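Local coordinates for RidA family protein (Psychrobacter sp. MES7-P7E, PDB 6L8P) that belongs to the RidA (reactive intermediate/imine deaminase A) family and probably hydrolyses reactive enamine and imine intermediates, releasing ammonia, at residues 109-112 and 113-117. The protein carries 1 engineered substitution. Residues are numbered along the deposited sequence; the frame is centred on the assembly and turned at random.
Sequences NEVF and VANLS
The Phe112 ring meets Leu116, four residues on and just past the end of helix 105-115: the leucine methyl CD1 approaches obliquely on the CD2 side of the ring, with Phe112 CD2 to Leu116 CD1 at 3.5 Å. Around the rest of that ring, Phe75 of helix 67-84 packs edge-to-face, Phe95 of strand 92-99 meets it with its plane steeply inclined, and Arg123 makes a cation-pi contact. The second flat group, the Asn115 amide, folds back on the helix alongside Val111. Its ND2 donates to Val111 O over 2.9 Å, nearly straight at 169°, and that oxygen lies almost in the amide plane; relative to the carbonyl plane of Val111 the donor is tilted by 33°. With CG beside its own backbone N (chi1 -79°), the amide can reach this oxygen, while Val111 CG1 sits 3.5 Å from ND2. The backbone N of Asn115 is shared: its bond to Val111 O is weak, and it also bonds to Phe112 O, 3.1 Å away, from well above that carbonyl's plane. Upstream the pattern is regular: Val113 N bonds Asn109 O at 3.0 Å, and Ala114 N bonds Glu110 O. Val111 O thus takes two donors from Asn115, the straight ND2 bond supplementing the weak backbone one where the helix ends before Leu116, while Phe112 and Leu116 together seat this end of the beta-alpha-beta crossover helix against the sheet.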
loop_
_atom_site.group_PDB
_atom_site.type_symbol
_atom_site.label_atom_id
_atom_site.label_comp_id
_atom_site.label_asym_id
_atom_site.label_seq_id
_atom_site.Cartn_x
_atom_site.Cartn_y
_atom_site.Cartn_z
ATOM N N ASN A 109 15.498 7.393 -8.050
ATOM C CA ASN A 109 16.066 8.044 -6.879
ATOM C C ASN A 109 16.552 9.447 -7.227
ATOM O O ASN A 109 16.365 10.378 -6.426
ATOM C CB ASN A 109 17.172 7.161 -6.297
ATOM C CG ASN A 109 16.613 5.909 -5.605
ATOM O OD1 ASN A 109 15.559 5.971 -4.951
ATOM N ND2 ASN A 109 17.325 4.787 -5.714
ATOM N N GLU A 110 17.046 9.642 -8.457
ATOM C CA GLU A 110 17.474 10.976 -8.885
ATOM C C GLU A 110 16.299 11.942 -8.980
ATOM O O GLU A 110 16.390 13.101 -8.538
ATOM C CB GLU A 110 18.195 10.884 -10.225
ATOM C CG GLU A 110 19.544 10.203 -10.144
ATOM C CD GLU A 110 20.190 10.027 -11.512
ATOM O OE1 GLU A 110 19.640 10.547 -12.514
ATOM O OE2 GLU A 110 21.249 9.364 -11.577
ATOM N N VAL A 111 15.169 11.483 -9.536
ATOM C CA VAL A 111 14.013 12.350 -9.647
ATOM C C VAL A 111 13.495 12.704 -8.264
ATOM O O VAL A 111 13.091 13.849 -8.018
ATOM C CB VAL A 111 12.933 11.663 -10.516
ATOM C CG1 VAL A 111 11.620 12.438 -10.488
ATOM C CG2 VAL A 111 13.458 11.524 -11.967
ATOM N N PHE A 112 13.578 11.747 -7.320
ATOM C CA PHE A 112 13.183 12.036 -5.945
ATOM C C PHE A 112 14.034 13.161 -5.365
ATOM O O PHE A 112 13.488 14.134 -4.799
ATOM C CB PHE A 112 13.297 10.768 -5.079
ATOM C CG PHE A 112 12.012 9.990 -4.965
ATOM C CD1 PHE A 112 11.389 9.493 -6.099
ATOM C CD2 PHE A 112 11.447 9.766 -3.727
ATOM C CE1 PHE A 112 10.180 8.778 -5.981
ATOM C CE2 PHE A 112 10.258 9.060 -3.591
ATOM C CZ PHE A 112 9.603 8.590 -4.752
ATOM N N VAL A 113 15.364 13.070 -5.563
ATOM C CA VAL A 113 16.266 14.086 -5.011
ATOM C C VAL A 113 15.953 15.437 -5.626
ATOM O O VAL A 113 15.934 16.465 -4.933
ATOM C CB VAL A 113 17.737 13.688 -5.247
ATOM C CG1 VAL A 113 18.667 14.911 -4.990
ATOM C CG2 VAL A 113 18.144 12.515 -4.363
ATOM N N ALA A 114 15.641 15.450 -6.925
ATOM C CA ALA A 114 15.389 16.718 -7.600
ATOM C C ALA A 114 14.106 17.374 -7.117
ATOM O O ALA A 114 13.975 18.607 -7.166
ATOM C CB ALA A 114 15.331 16.494 -9.113
ATOM N N ASN A 115 13.148 16.586 -6.624
ATOM C CA ASN A 115 11.848 17.122 -6.305
ATOM C C ASN A 115 11.576 17.277 -4.820
ATOM O O ASN A 115 10.550 17.865 -4.464
ATOM C CB ASN A 115 10.755 16.223 -6.932
ATOM C CG ASN A 115 10.570 16.476 -8.412
ATOM O OD1 ASN A 115 9.823 17.377 -8.783
ATOM N ND2 ASN A 115 11.229 15.702 -9.259
ATOM N N LEU A 116 12.452 16.761 -3.951
ATOM C CA LEU A 116 12.161 16.680 -2.527
ATOM C C LEU A 116 13.328 17.266 -1.764
ATOM O O LEU A 116 14.465 17.209 -2.232
ATOM C CB LEU A 116 11.969 15.216 -2.043
ATOM C CG LEU A 116 10.799 14.465 -2.711
ATOM C CD1 LEU A 116 10.959 12.972 -2.393
ATOM C CD2 LEU A 116 9.448 15.009 -2.264
ATOM N N SER A 117 13.032 17.795 -0.581
ATOM C CA SER A 117 14.064 18.177 0.372
ATOM C C SER A 117 13.965 17.299 1.610
ATOM O O SER A 117 12.883 16.833 1.986
ATOM C CB SER A 117 13.930 19.644 0.765
ATOM O OG SER A 117 12.626 19.916 1.271
#